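Local atomic coordinates of glycosyl hydrolase (Bacteroides ovatus, PDB entry 3QC2), a protein that is of undetermined detailed function but belongs to a glycosyl hydrolase family whose members fold as five-bladed beta-propellers. Residues Gln287-Ala292 / Arg297-Leu302; Ser183-Val188 / Lys259-Leu264; Leu247-Pro252 / Asn281-Gly286. All coordinates share one frame; numbering follows the deposited sequence. Where two conformers were deposited one is given.

Contact 1: residues Gln287-Ala292 / Arg297-Leu302; sequences QALFDA and RFITRL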
ATOM      1  N   GLN A 287      10.282   6.607   5.545  1.00 19.67           N
ATOM      2  CA  GLN A 287       9.709   6.168   6.824  1.00 19.78           C
ATOM      3  C   GLN A 287       9.537   7.378   7.711  1.00 19.91           C
ATOM      4  O   GLN A 287      10.375   8.279   7.703  1.00 20.15           O
ATOM      5  CB  GLN A 287      10.608   5.133   7.528  1.00 19.86           C
ATOM      6  CG  GLN A 287      10.869   3.875   6.728  1.00 19.80           C
ATOM      7  CD  GLN A 287      11.648   2.799   7.510  1.00 20.08           C
ATOM      8  OE1 GLN A 287      11.407   2.569   8.703  1.00 21.31           O
ATOM      9  NE2 GLN A 287      12.551   2.125   6.830  1.00 19.68           N
ATOM     10  N   ALA A 288       8.446   7.405   8.452  1.00 19.94           N
ATOM     11  CA  ALA A 288       8.161   8.487   9.391  1.00 20.49           C
ATOM     12  C   ALA A 288       7.950   7.864  10.782  1.00 21.11           C
ATOM     13  O   ALA A 288       7.472   6.732  10.886  1.00 21.07           O
ATOM     14  CB  ALA A 288       6.940   9.245   8.958  1.00 20.03           C
ATOM     15  N   LEU A 289       8.319   8.601  11.834  1.00 21.73           N
ATOM     16  CA  LEU A 289       8.185   8.120  13.215  1.00 22.60           C
ATOM     17  C   LEU A 289       7.208   8.994  13.998  1.00 23.43           C
ATOM     18  O   LEU A 289       7.338  10.232  14.004  1.00 23.61           O
ATOM     19  CB  LEU A 289       9.545   8.148  13.912  1.00 23.04           C
ATOM     20  CG  LEU A 289       9.621   7.551  15.318  1.00 23.68           C
ATOM     21  CD1 LEU A 289       9.364   6.034  15.274  1.00 22.65           C
ATOM     22  CD2 LEU A 289      10.971   7.845  15.937  1.00 24.45           C
ATOM     23  N   PHE A 290       6.238   8.351  14.654  1.00 24.01           N
ATOM     24  CA  PHE A 290       5.238   9.035  15.471  1.00 24.94           C
ATOM     25  C   PHE A 290       5.318   8.552  16.929  1.00 26.27           C
ATOM     26  O   PHE A 290       5.811   7.464  17.210  1.00 26.50           O
ATOM     27  CB  PHE A 290       3.840   8.778  14.938  1.00 24.72           C
ATOM     28  CG  PHE A 290       3.576   9.379  13.582  1.00 24.19           C
ATOM     29  CD1 PHE A 290       3.893   8.687  12.431  1.00 23.36           C
ATOM     30  CD2 PHE A 290       2.977  10.633  13.464  1.00 24.59           C
ATOM     31  CE1 PHE A 290       3.629   9.233  11.170  1.00 22.72           C
ATOM     32  CE2 PHE A 290       2.717  11.182  12.202  1.00 24.02           C
ATOM     33  CZ  PHE A 290       3.045  10.472  11.059  1.00 22.86           C
ATOM     34  N   ASP A 291       4.814   9.372  17.839  1.00 27.50           N
ATOM     35  CA  ASP A 291       4.840   9.068  19.260  1.00 29.04           C
ATOM     36  C   ASP A 291       3.916   7.864  19.573  1.00 29.53           C
ATOM     37  O   ASP A 291       2.787   7.795  19.094  1.00 29.15           O
ATOM     38  CB  ASP A 291       4.424  10.315  20.059  1.00 29.83           C
ATOM     39  CG  ASP A 291       4.647  10.169  21.553  1.00 31.51           C
ATOM     40  OD1 ASP A 291       4.129   9.230  22.150  1.00 33.41           O
ATOM     41  OD2 ASP A 291       5.314  11.035  22.136  1.00 34.24           O
ATOM     42  N   ALA A 292       4.426   6.924  20.365  1.00 30.54           N
ATOM     43  CA  ALA A 292       3.659   5.727  20.741  1.00 31.33           C
ATOM     44  C   ALA A 292       2.412   6.101  21.541  1.00 32.42           C
ATOM     45  O   ALA A 292       1.330   5.560  21.305  1.00 32.60           O
ATOM     46  CB  ALA A 292       4.536   4.755  21.527  1.00 31.78           C
ATOM     47  N   ARG A 297       1.110  12.582  16.761  1.00 25.65           N
ATOM     48  CA  ARG A 297       2.275  13.425  17.103  0.50 25.64           C
ATOM     49  C   ARG A 297       3.524  13.009  16.301  1.00 24.76           C
ATOM     50  O   ARG A 297       4.183  12.017  16.637  1.00 24.56           O
ATOM     51  CB  ARG A 297       2.555  13.331  18.614  0.50 26.50           C
ATOM     52  CG  ARG A 297       3.682  14.226  19.145  0.50 27.18           C
ATOM     53  CD  ARG A 297       3.856  14.008  20.657  0.50 28.49           C
ATOM     54  NE  ARG A 297       4.829  14.908  21.263  0.50 29.57           N
ATOM     55  CZ  ARG A 297       6.125  14.637  21.403  0.50 29.92           C
ATOM     56  NH1 ARG A 297       6.623  13.482  20.965  0.50 29.17           N
ATOM     57  NH2 ARG A 297       6.930  15.532  21.976  0.50 30.26           N
ATOM     58  N   PHE A 298       3.839  13.778  15.249  1.00 23.65           N
ATOM     59  CA  PHE A 298       5.002  13.534  14.384  1.00 22.63           C
ATOM     60  C   PHE A 298       6.313  13.750  15.124  1.00 22.74           C
ATOM     61  O   PHE A 298       6.460  14.720  15.847  1.00 23.34           O
ATOM     62  CB  PHE A 298       4.921  14.476  13.167  1.00 22.17           C
ATOM     63  CG  PHE A 298       6.124  14.424  12.247  1.00 21.34           C
ATOM     64  CD1 PHE A 298       6.190  13.498  11.218  1.00 20.55           C
ATOM     65  CD2 PHE A 298       7.165  15.352  12.383  1.00 21.55           C
ATOM     66  CE1 PHE A 298       7.278  13.463  10.369  1.00 20.50           C
ATOM     67  CE2 PHE A 298       8.261  15.326  11.532  1.00 21.01           C
ATOM     68  CZ  PHE A 298       8.326  14.389  10.529  1.00 20.83           C
ATOM     69  N   ILE A 299       7.265  12.834  14.939  1.00 22.35           N
ATOM     70  CA  ILE A 299       8.588  12.965  15.555  1.00 22.69           C
ATOM     71  C   ILE A 299       9.638  13.302  14.486  1.00 22.31           C
ATOM     72  O   ILE A 299      10.325  14.317  14.589  1.00 22.50           O
ATOM     73  CB  ILE A 299       9.017  11.698  16.348  1.00 22.97           C
ATOM     74  CG1 ILE A 299       8.065  11.451  17.513  1.00 23.22           C
ATOM     75  CG2 ILE A 299      10.428  11.862  16.886  1.00 23.28           C
ATOM     76  CD1 ILE A 299       8.443  10.227  18.383  1.00 24.12           C
ATOM     77  N   THR A 300       9.744  12.459  13.461  1.00 21.59           N
ATOM     78  CA  THR A 300      10.733  12.670  12.403  1.00 21.01           C
ATOM     79  C   THR A 300      10.472  11.785  11.215  1.00 20.38           C
ATOM     80  O   THR A 300       9.595  10.929  11.256  1.00 20.31           O
ATOM     81  CB  THR A 300      12.158  12.355  12.928  1.00 21.67           C
ATOM     82  OG1 THR A 300      13.141  12.624  11.910  1.00 20.34           O
ATOM     83  CG2 THR A 300      12.249  10.860  13.392  1.00 21.37           C
ATOM     84  N   ARG A 301      11.213  12.028  10.134  1.00 19.98           N
ATOM     85  CA  ARG A 301      11.181  11.170   8.941  1.00 19.57           C
ATOM     86  C   ARG A 301      12.588  11.074   8.376  1.00 19.80           C
ATOM     87  O   ARG A 301      13.457  11.886   8.720  1.00 20.09           O
ATOM     88  CB  ARG A 301      10.206  11.673   7.867  1.00 19.19           C
ATOM     89  CG  ARG A 301      10.425  13.111   7.415  1.00 19.43           C
ATOM     90  CD  ARG A 301       9.486  13.483   6.267  1.00 18.89           C
ATOM     91  NE  ARG A 301       9.095  14.890   6.336  1.00 19.59           N
ATOM     92  CZ  ARG A 301       8.248  15.494   5.498  1.00 19.18           C
ATOM     93  NH1 ARG A 301       7.725  14.845   4.467  1.00 19.37           N
ATOM     94  NH2 ARG A 301       7.942  16.762   5.687  1.00 19.54           N
ATOM     95  N   LEU A 302      12.814  10.075   7.521  1.00 19.62           N
ATOM     96  CA  LEU A 302      14.099   9.881   6.903  1.00 20.07           C
ATOM     97  C   LEU A 302      14.297  10.977   5.863  1.00 20.14           C
ATOM     98  O   LEU A 302      13.376  11.303   5.121  1.00 20.12           O
ATOM     99  CB  LEU A 302      14.187   8.507   6.233  1.00 19.68           C
ATOM    100  CG  LEU A 302      13.988   7.276   7.113  1.00 20.39           C
ATOM    101  CD1 LEU A 302      14.026   6.031   6.271  1.00 20.41           C
ATOM    102  CD2 LEU A 302      15.042   7.199   8.238  1.00 21.01           C
TER
HETATM  103  O   HOH W   1      11.287   9.499   4.854  1.00 11.78           O
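A classic beta bulge breaks the antiparallel pairing at Leu289, where Ile299 and Thr300 both face one residue. The Leu289 carbonyl oxygen takes two amides: Ile299 N at 2.8 Å, lying in the carbonyl plane, and Thr300 N in a weak bond at 3.3 Å. The Leu289 N-H answers with a nearly straight bond to Thr300 O (2.7 Å, 169° at the hydrogen). The extra residue turns Ile299 CB toward the partner strand, its CD1 resting over the backbone between Phe290 and Asp291. Beyond the bulge Phe290 pairs with Phe298, its CE2 4.1 Å from Phe298 CB and near the plane of the Phe298 ring, at its edge. At the turn, one of two Arg297 conformers sets NH1 3.0 Å from Asp291 OD2, a salt bridge doubtful as a fixed feature; Asp291 OD1 bonds to Asn293 N. At the far end water 1 joins Gln287 N to Leu302 O. Arg301, with CG wedged between backbone N and carbonyl carbon (chi1 55°), leads away to a salt bridge with Asp244. Strand 283-290 bonds on its other edge to strand 260-268; its beta hairpin with 298-301 closes a four-stranded antiparallel blade begun by strand 247-257, with 298-301 outermost.

Contact 2: residues Ser183-Val188 / Lys259-Leu264; sequences SILTEV and KGIVLL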
ATOM      1  N   SER A 183      -3.338   3.153   5.862  1.00 21.14           N
ATOM      2  CA  SER A 183      -2.425   2.285   6.627  1.00 20.89           C
ATOM      3  C   SER A 183      -2.878   2.132   8.083  1.00 21.12           C
ATOM      4  O   SER A 183      -2.558   2.962   8.937  1.00 20.76           O
ATOM      5  CB  SER A 183      -1.014   2.853   6.588  1.00 20.51           C
ATOM      6  OG  SER A 183      -0.568   2.947   5.260  1.00 20.23           O
ATOM      7  N   ILE A 184      -3.608   1.055   8.366  1.00 21.40           N
ATOM      8  CA  ILE A 184      -4.115   0.812   9.720  1.00 21.94           C
ATOM      9  C   ILE A 184      -2.969   0.535  10.684  1.00 22.13           C
ATOM     10  O   ILE A 184      -1.953  -0.065  10.301  1.00 22.06           O
ATOM     11  CB  ILE A 184      -5.121  -0.362   9.757  1.00 22.32           C
ATOM     12  CG1 ILE A 184      -6.346  -0.043   8.899  1.00 22.12           C
ATOM     13  CG2 ILE A 184      -5.565  -0.654  11.195  1.00 22.44           C
ATOM     14  CD1 ILE A 184      -7.340  -1.186   8.811  1.00 22.11           C
ATOM     15  N   LEU A 185      -3.131   0.981  11.928  1.00 22.52           N
ATOM     16  CA  LEU A 185      -2.114   0.777  12.953  1.00 22.83           C
ATOM     17  C   LEU A 185      -2.114  -0.672  13.418  1.00 23.12           C
ATOM     18  O   LEU A 185      -3.170  -1.238  13.704  1.00 23.45           O
ATOM     19  CB  LEU A 185      -2.355   1.695  14.141  1.00 23.28           C
ATOM     20  CG  LEU A 185      -1.282   1.674  15.232  1.00 23.54           C
ATOM     21  CD1 LEU A 185       0.077   2.142  14.685  1.00 22.51           C
ATOM     22  CD2 LEU A 185      -1.712   2.531  16.360  1.00 23.93           C
ATOM     23  N   THR A 186      -0.916  -1.254  13.497  1.00 23.10           N
ATOM     24  CA  THR A 186      -0.736  -2.618  13.900  1.00 23.72           C
ATOM     25  C   THR A 186       0.426  -2.747  14.865  1.00 24.66           C
ATOM     26  O   THR A 186       1.211  -1.818  15.029  1.00 24.29           O
ATOM     27  CB  THR A 186      -0.416  -3.522  12.683  1.00 23.30           C
ATOM     28  OG1 THR A 186       0.842  -3.131  12.111  1.00 22.27           O
ATOM     29  CG2 THR A 186      -1.510  -3.423  11.631  1.00 22.80           C
ATOM     30  N   GLU A 187       0.522  -3.923  15.498  1.00 25.74           N
ATOM     31  CA  GLU A 187       1.609  -4.251  16.415  1.00 26.51           C
ATOM     32  C   GLU A 187       1.913  -5.753  16.334  1.00 26.89           C
ATOM     33  O   GLU A 187       1.022  -6.566  16.094  1.00 26.99           O
ATOM     34  CB  GLU A 187       1.249  -3.881  17.857  1.00 27.43           C
ATOM     35  CG  GLU A 187       2.402  -4.173  18.870  1.00 29.20           C
ATOM     36  CD  GLU A 187       2.080  -3.789  20.314  1.00 31.74           C
ATOM     37  OE1 GLU A 187       0.887  -3.550  20.639  1.00 32.89           O
ATOM     38  OE2 GLU A 187       3.037  -3.739  21.130  1.00 33.04           O
ATOM     39  N   VAL A 188       3.179  -6.101  16.517  1.00 27.28           N
ATOM     40  CA  VAL A 188       3.600  -7.484  16.538  1.00 27.93           C
ATOM     41  C   VAL A 188       3.437  -7.982  17.978  1.00 29.30           C
ATOM     42  O   VAL A 188       4.104  -7.497  18.879  1.00 29.79           O
ATOM     43  CB  VAL A 188       5.060  -7.655  16.075  1.00 27.64           C
ATOM     44  CG1 VAL A 188       5.478  -9.091  16.166  1.00 28.06           C
ATOM     45  CG2 VAL A 188       5.224  -7.144  14.629  1.00 26.85           C
ATOM     46  N   LYS A 259      10.239   1.852  20.178  1.00 34.01           N
ATOM     47  CA  LYS A 259      10.791   3.220  19.920  1.00 33.58           C
ATOM     48  C   LYS A 259       9.749   4.217  19.363  1.00 32.26           C
ATOM     49  O   LYS A 259      10.064   5.414  19.195  1.00 32.43           O
ATOM     50  CB  LYS A 259      12.008   3.196  18.941  1.00 33.53           C
ATOM     51  CG  LYS A 259      13.295   2.434  19.419  1.00 35.36           C
ATOM     52  CD  LYS A 259      13.306   0.952  18.991  1.00 37.09           C
ATOM     53  CE  LYS A 259      14.678   0.285  19.282  1.00 38.75           C
ATOM     54  N   GLY A 260       8.529   3.733  19.064  1.00 30.79           N
ATOM     55  CA  GLY A 260       7.442   4.586  18.506  1.00 29.22           C
ATOM     56  C   GLY A 260       6.692   3.911  17.346  1.00 27.66           C
ATOM     57  O   GLY A 260       6.974   2.756  16.992  1.00 27.45           O
ATOM     58  N   ILE A 261       5.737   4.636  16.762  1.00 26.09           N
ATOM     59  CA  ILE A 261       4.938   4.126  15.639  1.00 24.68           C
ATOM     60  C   ILE A 261       5.616   4.508  14.326  1.00 23.61           C
ATOM     61  O   ILE A 261       5.832   5.697  14.050  1.00 23.35           O
ATOM     62  CB  ILE A 261       3.506   4.699  15.650  1.00 24.58           C
ATOM     63  CG1 ILE A 261       2.779   4.301  16.936  1.00 24.95           C
ATOM     64  CG2 ILE A 261       2.731   4.223  14.439  1.00 23.56           C
ATOM     65  CD1 ILE A 261       1.431   4.977  17.107  1.00 24.98           C
ATOM     66  N   VAL A 262       5.940   3.504  13.511  1.00 22.61           N
ATOM     67  CA  VAL A 262       6.598   3.736  12.243  1.00 21.45           C
ATOM     68  C   VAL A 262       5.646   3.577  11.058  1.00 20.60           C
ATOM     69  O   VAL A 262       4.998   2.536  10.899  1.00 20.65           O
ATOM     70  CB  VAL A 262       7.763   2.775  12.037  1.00 21.55           C
ATOM     71  CG1 VAL A 262       8.426   3.039  10.683  1.00 20.77           C
ATOM     72  CG2 VAL A 262       8.764   2.905  13.157  1.00 21.76           C
ATOM     73  N   LEU A 263       5.558   4.619  10.237  1.00 19.88           N
ATOM     74  CA  LEU A 263       4.763   4.593   8.996  1.00 19.08           C
ATOM     75  C   LEU A 263       5.750   4.563   7.829  1.00 18.65           C
ATOM     76  O   LEU A 263       6.541   5.493   7.659  1.00 18.54           O
ATOM     77  CB  LEU A 263       3.891   5.838   8.883  1.00 19.06           C
ATOM     78  CG  LEU A 263       3.051   6.037   7.594  1.00 18.73           C
ATOM     79  CD1 LEU A 263       1.946   4.972   7.450  1.00 17.25           C
ATOM     80  CD2 LEU A 263       2.452   7.408   7.596  1.00 18.62           C
ATOM     81  N   LEU A 264       5.728   3.484   7.052  1.00 18.35           N
ATOM     82  CA  LEU A 264       6.580   3.388   5.872  1.00 18.00           C
ATOM     83  C   LEU A 264       5.722   3.947   4.784  1.00 17.60           C
ATOM     84  O   LEU A 264       4.576   3.540   4.640  1.00 17.61           O
ATOM     85  CB  LEU A 264       7.002   1.955   5.581  1.00 18.15           C
ATOM     86  CG  LEU A 264       7.787   1.279   6.724  1.00 18.53           C
ATOM     87  CD1 LEU A 264       6.850   0.829   7.822  1.00 18.66           C
ATOM     88  CD2 LEU A 264       8.592   0.103   6.208  1.00 18.63           C
TER
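No flat side chain takes part where Leu185 meets Ile261 and Ser183 meets Leu263; the rings nearby, Tyr205, Phe203 and Tyr256, belong to adjoining strands. The tightest point is methyl on methyl: Leu185 CD1 presses against Ile261 CG2 at 3.4 Å, closer than ordinary van der Waals contact. The two side chains cross at about a right angle, and the same Leu185 methyl also meets Ile261 CD1 at 4.0 Å, while Leu185 CD2 lies against that CD1 as well. Leu185 gets there by holding CG opposite its backbone N (chi1 -175°), which brings both methyls toward the isoleucine. Two residues before Leu185, and two beyond Ile261, Leu263 CD1 packs on Ser183 CB at 3.7 Å, beside the hydroxyl. Ser183 OG is engaged with the carbonyl oxygens of Gly251 and Pro252, so this buried polar atom is satisfied. No hydrogen bond links the two segments directly. Strand 182-189 runs parallel to strand 247-257, which is antiparallel to strand 260-268; consistent with a propeller fold, the side chains meet across the junction of two adjacent blades, one beginning with 182-189 and the other with 247-257, with Tyr205 of strand 201-206 touching both Ile261 and Leu263.

Contact 3: residues Leu247-Pro252 / Asn281-Gly286; sequences LTECGP and NVYAAG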
ATOM      1  N   LEU A 247       4.341  14.306  -3.192  1.00 21.66           N
ATOM      2  CA  LEU A 247       3.395  13.463  -2.477  1.00 21.22           C
ATOM      3  C   LEU A 247       4.042  12.725  -1.325  1.00 20.72           C
ATOM      4  O   LEU A 247       5.200  12.366  -1.388  1.00 20.86           O
ATOM      5  CB  LEU A 247       2.814  12.425  -3.425  1.00 21.27           C
ATOM      6  CG  LEU A 247       2.059  12.898  -4.659  1.00 21.72           C
ATOM      7  CD1 LEU A 247       1.647  11.669  -5.503  1.00 22.35           C
ATOM      8  CD2 LEU A 247       0.834  13.741  -4.288  1.00 21.56           C
ATOM      9  N   THR A 248       3.274  12.525  -0.264  1.00 20.48           N
ATOM     10  CA  THR A 248       3.687  11.715   0.886  1.00 19.99           C
ATOM     11  C   THR A 248       2.557  10.734   1.038  1.00 20.09           C
ATOM     12  O   THR A 248       1.584  10.999   1.757  1.00 20.18           O
ATOM     13  CB  THR A 248       3.876  12.556   2.192  1.00 20.25           C
ATOM     14  OG1 THR A 248       2.702  13.351   2.443  1.00 19.80           O
ATOM     15  CG2 THR A 248       5.121  13.473   2.089  1.00 19.32           C
ATOM     16  N   GLU A 249       2.658   9.604   0.334  1.00 20.04           N
ATOM     17  CA  GLU A 249       1.568   8.620   0.301  1.00 20.17           C
ATOM     18  C   GLU A 249       1.816   7.381   1.163  1.00 20.04           C
ATOM     19  O   GLU A 249       2.839   6.706   1.033  1.00 19.81           O
ATOM     20  CB  GLU A 249       1.288   8.225  -1.143  1.00 20.47           C
ATOM     21  CG  GLU A 249       0.084   7.321  -1.328  1.00 20.56           C
ATOM     22  CD  GLU A 249      -0.385   7.283  -2.773  1.00 21.69           C
ATOM     23  OE1 GLU A 249       0.414   7.672  -3.675  1.00 22.39           O
ATOM     24  OE2 GLU A 249      -1.556   6.882  -3.016  1.00 22.11           O
ATOM     25  N   CYS A 250       0.842   7.089   2.024  1.00 20.24           N
ATOM     26  CA  CYS A 250       0.904   5.980   2.936  1.00 20.22           C
ATOM     27  C   CYS A 250       1.199   4.656   2.212  1.00 20.22           C
ATOM     28  O   CYS A 250       0.621   4.369   1.175  1.00 20.00           O
ATOM     29  CB  CYS A 250      -0.413   5.874   3.710  1.00 20.54           C
ATOM     30  SG  CYS A 250      -0.707   7.209   4.863  1.00 21.29           S
ATOM     31  N   GLY A 251       2.120   3.880   2.770  1.00 20.34           N
ATOM     32  CA  GLY A 251       2.506   2.586   2.201  1.00 20.59           C
ATOM     33  C   GLY A 251       1.772   1.459   2.915  1.00 20.90           C
ATOM     34  O   GLY A 251       0.545   1.478   3.000  1.00 21.08           O
ATOM     35  N   PRO A 252       2.513   0.467   3.434  1.00 21.24           N
ATOM     36  CA  PRO A 252       1.848  -0.623   4.148  1.00 21.52           C
ATOM     37  C   PRO A 252       1.319  -0.168   5.525  1.00 21.74           C
ATOM     38  O   PRO A 252       1.534   0.992   5.910  1.00 21.65           O
ATOM     39  CB  PRO A 252       2.955  -1.676   4.289  1.00 21.58           C
ATOM     40  CG  PRO A 252       4.195  -0.964   4.160  1.00 21.63           C
ATOM     41  CD  PRO A 252       3.971   0.291   3.390  1.00 21.37           C
ATOM     42  N   ASN A 281       9.161  13.020 -10.667  1.00 25.96           N
ATOM     43  CA  ASN A 281       7.833  12.420 -10.835  1.00 26.13           C
ATOM     44  C   ASN A 281       7.754  10.904 -10.659  1.00 25.96           C
ATOM     45  O   ASN A 281       6.942  10.230 -11.323  1.00 26.34           O
ATOM     46  CB  ASN A 281       7.254  12.812 -12.215  1.00 26.94           C
ATOM     47  CG  ASN A 281       7.143  14.299 -12.391  1.00 27.62           C
ATOM     48  OD1 ASN A 281       6.738  15.018 -11.467  1.00 28.22           O
ATOM     49  ND2 ASN A 281       7.482  14.781 -13.579  1.00 28.14           N
ATOM     50  N   VAL A 282       8.583  10.365  -9.776  1.00 25.62           N
ATOM     51  CA  VAL A 282       8.554   8.926  -9.477  1.00 25.17           C
ATOM     52  C   VAL A 282       8.669   8.717  -7.983  1.00 24.26           C
ATOM     53  O   VAL A 282       8.997   9.652  -7.235  1.00 24.12           O
ATOM     54  CB  VAL A 282       9.631   8.172 -10.215  1.00 25.54           C
ATOM     55  CG1 VAL A 282       9.330   8.186 -11.726  1.00 26.72           C
ATOM     56  CG2 VAL A 282      10.954   8.758  -9.920  1.00 25.68           C
ATOM     57  N   TYR A 283       8.403   7.489  -7.553  1.00 23.48           N
ATOM     58  CA  TYR A 283       8.368   7.161  -6.143  1.00 22.75           C
ATOM     59  C   TYR A 283       9.603   6.470  -5.600  1.00 22.19           C
ATOM     60  O   TYR A 283      10.204   5.626  -6.260  1.00 22.29           O
ATOM     61  CB  TYR A 283       7.172   6.251  -5.850  1.00 22.84           C
ATOM     62  CG  TYR A 283       5.810   6.883  -6.028  1.00 23.29           C
ATOM     63  CD1 TYR A 283       5.205   7.574  -4.992  1.00 23.64           C
ATOM     64  CD2 TYR A 283       5.124   6.758  -7.209  1.00 24.21           C
ATOM     65  CE1 TYR A 283       3.948   8.132  -5.140  1.00 24.72           C
ATOM     66  CE2 TYR A 283       3.866   7.320  -7.374  1.00 26.00           C
ATOM     67  CZ  TYR A 283       3.286   8.000  -6.336  1.00 26.07           C
ATOM     68  OH  TYR A 283       2.045   8.549  -6.497  1.00 28.38           O
ATOM     69  N   ALA A 284       9.946   6.841  -4.368  1.00 21.36           N
ATOM     70  CA  ALA A 284      11.011   6.219  -3.593  1.00 20.97           C
ATOM     71  C   ALA A 284      10.463   6.161  -2.157  1.00 20.39           C
ATOM     72  O   ALA A 284       9.749   7.077  -1.717  1.00 20.20           O
ATOM     73  CB  ALA A 284      12.289   6.998  -3.672  1.00 21.25           C
ATOM     74  N   ALA A 285      10.788   5.087  -1.450  1.00 19.99           N
ATOM     75  CA  ALA A 285      10.223   4.812  -0.146  1.00 19.65           C
ATOM     76  C   ALA A 285      10.926   5.476   1.024  1.00 19.57           C
ATOM     77  O   ALA A 285      12.154   5.491   1.105  1.00 19.56           O
ATOM     78  CB  ALA A 285      10.154   3.288   0.075  1.00 19.57           C
ATOM     79  N   GLY A 286      10.111   5.998   1.949  1.00 19.41           N
ATOM     80  CA  GLY A 286      10.587   6.652   3.148  1.00 19.49           C
ATOM     81  C   GLY A 286       9.941   6.055   4.384  1.00 19.42           C
ATOM     82  O   GLY A 286       9.174   5.110   4.293  1.00 19.18           O
TER
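Tyr283 OH meets both Leu247 and Glu249, which approach it from directions about a right angle apart; they are two residues of one strand whose CB atoms both point toward segment 281-286. Leu247 CD1 comes to 3.3 Å from Tyr283 OH and to 4.1 Å from Tyr283 CZ, a methyl reaching the hydroxyl end of the ring. Glu249 OE1 lies 3.4 Å from the same Tyr283 OH and 3.9 Å from Tyr283 CE1, its carboxylate plane turned 52° from the ring; both side chains cross the tyrosine obliquely. The glutamate reaches this far because its chain is extended, with CG opposite the backbone N (chi1 -174°). For Tyr283, CG lies opposite its own carbonyl carbon (chi1 -67°), and the ring thereby projects across the intervening strand toward the leucine and the glutamate. That strand is 260-268: its Lys268 and Asn266 bond through the backbone to Leu247 and Glu249 respectively, and their side chains touch Tyr283. Strands 247-257, 260-268, 283-290 and 298-301 follow one another as an antiparallel four-stranded meander, the form of a beta-propeller blade, and the contact spans from its first strand to its third. Further out, Glu249 OE2 is hydrogen-bonded to Ser181 OG, which fixes the other carboxylate oxygen. The Tyr283 ring meets Phe325 of strand 324-332 edge-to-face, and its backbone N bonds to Thr323 OG1. At the other end of segment 247-252, Arg125 of strand 120-128 donates to the carbonyl oxygens of Cys250 and Gly251.

Contacts 1 and 3 lie within one blade, and contact 2 packs that blade against the preceding one, which contains strand 182-189. The centres of contacts 1 and 2 are about 10 Å apart, those of contacts 1 and 3 about 15 Å, and those of contacts 2 and 3 about 16 Å. Contact 3 and contact 1 share strand 283-290, and strand 260-268 of contact 2 lies between strands 247-257 and 283-290. Along the chain the segments of contacts 2 and 3 alternate, whereas both close before contact 1 opens. Contact 1 thus ends the meander, contact 3 reaches across one strand, 260-268, and contact 2 joins neighbouring blades, consistent with the propeller of this family.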